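Local coordinates for protein pre-crRNA processing endonuclease (Streptococcus mutans, PDB 4R0J) that probably cleaves precursor CRISPR RNA into crRNA as a Cas5-family (subtype I-C) endonuclease of the bacterial antiviral defence, at residues F11-R16 with G148-I153; V64-Q69 with V97-K102. One frame throughout, in Å; residues are numbered along the deposited sequence.

Contacts 1 and 2 belong to one eight-stranded antiparallel sheet, in which strands 147-152, 11-17, 97-107 and 57-66 are neighbours in that order. Their centres are about 10 Å apart. Strand 11-17 pairs with strand 147-152 (contact 1) on one edge and with strand 97-107, from contact 2, on the other; Ile15 N and Tyr99 O, 2.8 Å apart, probably hydrogen-bond between the two contacts, and the CD of Arg14 packs on OE2 of Glu98. Along the chain both segments of contact 2 fall between 11-16 and 148-153, so a pairing across 27 residues lies within one that spans 131. Residues distant in sequence thus build one sheet within the Cas5 family region.

Contact 1 (F11-R16 with G148-I153); sequences FYARIR and GLVDEI
Arg14 and Asp151 form the polar centre where antiparallel strands 11-17 and 147-152 pair in the eight-stranded sheet. The arginine grips the carboxylate side-on, NE donating to OD1 of Asp151 at 3.0 Å and NH2 to OD2 at 2.6 Å, each on a syn lone pair. A bend at chi3 (52°) of Arg14 brings guanidinium and carboxylate nearly coplanar, 13° apart. CG2 of Ile153 covers one guanidinium face 3.9 Å above its centre, and NH2 of Arg16 lies over the opposite face toward the rim.

In the backbone, Arg14 N reaches Asp151 O at 2.8 Å, Asp151 N returns to Arg14 O, and Arg16 and Leu149 repeat the exchange. Ile153 N donates to Tyr12 O at 3.2 Å, from above the carbonyl plane. A water links Tyr12 N to OE2 of Glu152, whose other oxygen salt-bridges Arg132.

On the face of Ala13 and Glu152, the side chains of Ile15 and Val150 lie side by side, CD1 to CG2 unusually tight at 3.2 Å. At the end of the pairing CB of Tyr12 meets CG1 of Ile153, and its ring meets Tyr158 of helix 155-160. The two-pronged salt bridge probably offsets part of the positive charge of Arg14 and Arg16.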
loop_
_atom_site.group_PDB
_atom_site.type_symbol
_atom_site.label_atom_id
_atom_site.label_comp_id
_atom_site.label_asym_id
_atom_site.label_seq_id
_atom_site.Cartn_x
_atom_site.Cartn_y
_atom_site.Cartn_z
ATOM N N PHE A 11 8.642 3.766 -8.730
ATOM C CA PHE A 11 8.774 4.828 -7.753
ATOM C C PHE A 11 8.967 4.201 -6.394
ATOM O O PHE A 11 8.475 3.097 -6.133
ATOM C CB PHE A 11 7.512 5.686 -7.721
ATOM C CG PHE A 11 7.325 6.518 -8.951
ATOM C CD1 PHE A 11 7.991 7.722 -9.094
ATOM C CD2 PHE A 11 6.485 6.096 -9.969
ATOM C CE1 PHE A 11 7.818 8.500 -10.237
ATOM C CE2 PHE A 11 6.304 6.871 -11.109
ATOM C CZ PHE A 11 6.978 8.070 -11.245
ATOM N N TYR A 12 9.657 4.923 -5.521
ATOM C CA TYR A 12 9.902 4.438 -4.170
ATOM C C TYR A 12 9.554 5.499 -3.141
ATOM O O TYR A 12 10.040 6.631 -3.211
ATOM C CB TYR A 12 11.366 4.020 -4.015
ATOM C CG TYR A 12 11.827 3.032 -5.066
ATOM C CD1 TYR A 12 12.292 3.470 -6.295
ATOM C CD2 TYR A 12 11.785 1.661 -4.831
ATOM C CE1 TYR A 12 12.707 2.581 -7.262
ATOM C CE2 TYR A 12 12.205 0.758 -5.799
ATOM C CZ TYR A 12 12.657 1.226 -7.011
ATOM O OH TYR A 12 13.069 0.361 -7.989
ATOM N N ALA A 13 8.741 5.109 -2.170
ATOM C CA ALA A 13 8.295 6.009 -1.118
ATOM C C ALA A 13 8.542 5.398 0.246
ATOM O O ALA A 13 8.371 4.195 0.443
ATOM C CB ALA A 13 6.822 6.318 -1.281
ATOM N N ARG A 14 8.951 6.239 1.185
ATOM C CA ARG A 14 9.022 5.843 2.585
ATOM C C ARG A 14 7.835 6.448 3.346
ATOM O O ARG A 14 7.573 7.647 3.256
ATOM C CB ARG A 14 10.356 6.272 3.194
ATOM C CG ARG A 14 10.431 6.057 4.691
ATOM C CD ARG A 14 11.821 6.305 5.222
ATOM N NE ARG A 14 12.336 7.601 4.811
ATOM C CZ ARG A 14 13.631 7.884 4.697
ATOM N NH1 ARG A 14 14.544 6.954 4.964
ATOM N NH2 ARG A 14 14.016 9.095 4.312
ATOM N N ILE A 15 7.115 5.602 4.080
ATOM C CA ILE A 15 5.942 6.019 4.851
ATOM C C ILE A 15 6.211 5.759 6.316
ATOM O O ILE A 15 6.569 4.637 6.686
ATOM C CB ILE A 15 4.701 5.154 4.486
ATOM C CG1 ILE A 15 4.592 4.927 2.970
ATOM C CG2 ILE A 15 3.441 5.733 5.111
ATOM C CD1 ILE A 15 4.456 6.175 2.172
ATOM N N ARG A 16 6.049 6.784 7.152
ATOM C CA ARG A 16 6.249 6.634 8.592
ATOM C C ARG A 16 5.012 7.082 9.358
ATOM O O ARG A 16 4.297 7.994 8.929
ATOM C CB ARG A 16 7.450 7.460 9.054
ATOM C CG ARG A 16 8.801 6.920 8.602
ATOM C CD ARG A 16 9.864 7.991 8.832
ATOM N NE ARG A 16 11.204 7.505 8.525
ATOM C CZ ARG A 16 12.267 8.290 8.394
ATOM N NH1 ARG A 16 12.144 9.604 8.540
ATOM N NH2 ARG A 16 13.451 7.765 8.109
ATOM N N GLY A 148 0.145 9.766 8.340
ATOM C CA GLY A 148 1.386 9.214 7.841
ATOM C C GLY A 148 2.245 10.311 7.251
ATOM O O GLY A 148 1.748 11.354 6.832
ATOM N N LEU A 149 3.549 10.082 7.246
ATOM C CA LEU A 149 4.492 11.015 6.663
ATOM C C LEU A 149 5.180 10.298 5.510
ATOM O O LEU A 149 5.754 9.225 5.689
ATOM C CB LEU A 149 5.518 11.435 7.709
ATOM C CG LEU A 149 6.311 12.715 7.468
ATOM C CD1 LEU A 149 5.377 13.913 7.456
ATOM C CD2 LEU A 149 7.381 12.866 8.543
ATOM N N VAL A 150 5.105 10.893 4.327
ATOM C CA VAL A 150 5.671 10.299 3.123
ATOM C C VAL A 150 6.870 11.096 2.664
ATOM O O VAL A 150 6.826 12.327 2.635
ATOM C CB VAL A 150 4.639 10.304 1.971
ATOM C CG1 VAL A 150 5.328 10.094 0.629
ATOM C CG2 VAL A 150 3.559 9.265 2.205
ATOM N N ASP A 151 7.952 10.410 2.312
ATOM C CA ASP A 151 9.040 11.067 1.597
ATOM C C ASP A 151 9.609 10.152 0.509
ATOM O O ASP A 151 9.356 8.946 0.514
ATOM C CB ASP A 151 10.118 11.608 2.552
ATOM C CG ASP A 151 10.943 10.514 3.209
ATOM O OD1 ASP A 151 10.358 9.555 3.755
ATOM O OD2 ASP A 151 12.191 10.632 3.196
ATOM N N GLU A 152 10.321 10.727 -0.452
ATOM C CA GLU A 152 10.844 9.926 -1.552
ATOM C C GLU A 152 12.182 9.314 -1.178
ATOM O O GLU A 152 13.017 9.959 -0.544
ATOM C CB GLU A 152 10.980 10.746 -2.845
ATOM C CG GLU A 152 11.272 9.875 -4.078
ATOM C CD GLU A 152 11.334 10.659 -5.387
ATOM O OE1 GLU A 152 12.148 11.605 -5.478
ATOM O OE2 GLU A 152 10.573 10.319 -6.328
ATOM N N ILE A 153 12.373 8.057 -1.557
ATOM C CA ILE A 153 13.679 7.426 -1.433
ATOM C C ILE A 153 14.132 6.941 -2.801
ATOM O O ILE A 153 13.324 6.795 -3.713
ATOM C CB ILE A 153 13.653 6.243 -0.464
ATOM C CG1 ILE A 153 12.569 5.247 -0.873
ATOM C CG2 ILE A 153 13.423 6.726 0.958
ATOM C CD1 ILE A 153 12.629 3.935 -0.109
HETATM O O HOH W 1 10.937 7.266 -6.395
#

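Contact 2 (V64-Q69 with V97-K102); sequences VKVVNQ and VEYLVK
Leu100 O accepts the shortest direct hydrogen bond here, from Lys65 N at 2.7 Å, and CA of Val64 also approaches it, at 3.2 Å. Leu100 N answers to Lys65 O, completing an antiparallel hydrogen-bonded pair. Beyond the end of strand 57-66, Val67 N donates to Glu98 O at 3.0 Å, and a water accepts from both Asn68 N and Glu98 N.

The side chain of Val67 crosses that of Leu100 at about a right angle, its CG2 3.6 Å from CG of Leu100. With CG1 anti to the backbone N (chi1 174°) and bordering the Glu98 carboxylate, CG2 faces Leu100. A second water joins ND2 of Asn68 to OE1 of Glu98, 2.8 Å from the oxygen; ND2 also donates to Asp96 O.

On the sheet face of Val64, Val66, Tyr99 and Val101, CG2 of Val64 packs on CB of Tyr99 at 3.7 Å. The tyrosine ring turns an edge to CA of Val66, and helix 41-51 covers Val64 and Val101 through Leu44. These are the second and third strands of a beta-alpha-beta-beta-alpha-beta unit whose strands lie 4-1-3-2 across the sheet, consistent with the ferredoxin-like (RRM-like) fold of RAMP-type Cas5 proteins.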
loop_
_atom_site.group_PDB
_atom_site.type_symbol
_atom_site.label_atom_id
_atom_site.label_comp_id
_atom_site.label_asym_id
_atom_site.label_seq_id
_atom_site.Cartn_x
_atom_site.Cartn_y
_atom_site.Cartn_z
ATOM N N VAL A 64 6.302 -4.109 -0.584
ATOM C CA VAL A 64 6.508 -3.233 0.559
ATOM C C VAL A 64 7.568 -3.853 1.467
ATOM O O VAL A 64 7.650 -5.077 1.592
ATOM C CB VAL A 64 5.202 -2.963 1.360
ATOM C CG1 VAL A 64 4.625 -4.253 1.956
ATOM C CG2 VAL A 64 5.451 -1.937 2.463
ATOM N N LYS A 65 8.414 -3.011 2.049
ATOM C CA LYS A 65 9.361 -3.495 3.057
ATOM C C LYS A 65 8.932 -2.952 4.417
ATOM O O LYS A 65 8.655 -1.748 4.569
ATOM C CB LYS A 65 10.796 -3.096 2.710
ATOM C CG LYS A 65 11.300 -3.748 1.430
ATOM C CD LYS A 65 12.783 -3.512 1.212
ATOM C CE LYS A 65 13.259 -4.166 -0.075
ATOM N NZ LYS A 65 14.684 -3.846 -0.359
ATOM N N VAL A 66 8.824 -3.859 5.387
ATOM C CA VAL A 66 8.463 -3.526 6.760
ATOM C C VAL A 66 9.770 -3.300 7.503
ATOM O O VAL A 66 10.546 -4.237 7.710
ATOM C CB VAL A 66 7.710 -4.683 7.394
ATOM C CG1 VAL A 66 7.376 -4.400 8.861
ATOM C CG2 VAL A 66 6.448 -4.991 6.574
ATOM N N VAL A 67 10.043 -2.051 7.860
ATOM C CA VAL A 67 11.366 -1.714 8.392
ATOM C C VAL A 67 11.513 -1.983 9.883
ATOM O O VAL A 67 12.562 -2.456 10.359
ATOM C CB VAL A 67 11.685 -0.243 8.117
ATOM C CG1 VAL A 67 12.999 0.155 8.788
ATOM C CG2 VAL A 67 11.740 0.005 6.601
ATOM N N ASN A 68 10.465 -1.662 10.629
ATOM C CA ASN A 68 10.501 -1.759 12.090
ATOM C C ASN A 68 9.842 -3.006 12.638
ATOM O O ASN A 68 8.906 -3.528 12.039
ATOM C CB ASN A 68 9.809 -0.549 12.718
ATOM C CG ASN A 68 10.539 0.748 12.444
ATOM O OD1 ASN A 68 11.689 0.743 12.013
ATOM N ND2 ASN A 68 9.870 1.868 12.683
ATOM N N GLN A 69 10.323 -3.443 13.802
ATOM C CA GLN A 69 9.693 -4.521 14.549
ATOM C C GLN A 69 8.208 -4.202 14.700
ATOM O O GLN A 69 7.842 -3.079 15.033
ATOM C CB GLN A 69 10.318 -4.649 15.934
ATOM C CG GLN A 69 9.595 -5.666 16.796
ATOM C CD GLN A 69 10.103 -5.691 18.218
ATOM O OE1 GLN A 69 10.485 -4.662 18.772
ATOM N NE2 GLN A 69 10.112 -6.873 18.815
ATOM N N VAL A 97 5.621 2.712 12.998
ATOM C CA VAL A 97 5.771 1.973 11.758
ATOM C C VAL A 97 6.562 2.746 10.711
ATOM O O VAL A 97 6.554 3.979 10.683
ATOM C CB VAL A 97 4.392 1.568 11.165
ATOM C CG1 VAL A 97 3.622 0.751 12.183
ATOM C CG2 VAL A 97 3.593 2.811 10.734
ATOM N N GLU A 98 7.266 1.997 9.871
ATOM C CA GLU A 98 7.956 2.532 8.713
ATOM C C GLU A 98 7.872 1.514 7.595
ATOM O O GLU A 98 8.237 0.339 7.781
ATOM C CB GLU A 98 9.425 2.853 9.049
ATOM C CG GLU A 98 10.211 3.249 7.818
ATOM C CD GLU A 98 11.593 3.768 8.136
ATOM O OE1 GLU A 98 11.814 4.248 9.268
ATOM O OE2 GLU A 98 12.454 3.693 7.237
ATOM N N TYR A 99 7.365 1.943 6.441
ATOM C CA TYR A 99 7.255 1.072 5.280
ATOM C C TYR A 99 7.957 1.720 4.107
ATOM O O TYR A 99 7.916 2.938 3.945
ATOM C CB TYR A 99 5.776 0.815 4.933
ATOM C CG TYR A 99 5.003 0.310 6.116
ATOM C CD1 TYR A 99 5.257 -0.956 6.634
ATOM C CD2 TYR A 99 4.034 1.090 6.725
ATOM C CE1 TYR A 99 4.579 -1.431 7.735
ATOM C CE2 TYR A 99 3.345 0.627 7.833
ATOM C CZ TYR A 99 3.610 -0.643 8.320
ATOM O OH TYR A 99 2.936 -1.108 9.413
ATOM N N LEU A 100 8.642 0.901 3.324
ATOM C CA LEU A 100 9.195 1.336 2.047
ATOM C C LEU A 100 8.345 0.685 0.968
ATOM O O LEU A 100 8.154 -0.534 0.967
ATOM C CB LEU A 100 10.653 0.901 1.922
ATOM C CG LEU A 100 11.554 1.122 3.143
ATOM C CD1 LEU A 100 12.980 0.613 2.866
ATOM C CD2 LEU A 100 11.563 2.598 3.551
ATOM N N VAL A 101 7.813 1.496 0.057
ATOM C CA VAL A 101 6.882 0.990 -0.942
ATOM C C VAL A 101 7.437 1.158 -2.348
ATOM O O VAL A 101 7.955 2.216 -2.701
ATOM C CB VAL A 101 5.519 1.689 -0.855
ATOM C CG1 VAL A 101 4.574 1.080 -1.873
ATOM C CG2 VAL A 101 4.944 1.527 0.549
ATOM N N LYS A 102 7.348 0.089 -3.131
ATOM C CA LYS A 102 7.739 0.122 -4.537
ATOM C C LYS A 102 6.476 0.011 -5.382
ATOM O O LYS A 102 5.660 -0.902 -5.196
ATOM C CB LYS A 102 8.694 -1.029 -4.841
ATOM C CG LYS A 102 9.083 -1.173 -6.302
ATOM C CD LYS A 102 10.009 -2.378 -6.520
ATOM C CE LYS A 102 10.265 -2.612 -8.002
ATOM N NZ LYS A 102 11.111 -3.832 -8.229
HETATM O O HOH W 2 7.498 -0.928 10.243
HETATM O O HOH W 3 13.544 2.723 11.696
HETATM O O HOH W 4 10.876 4.742 11.852
#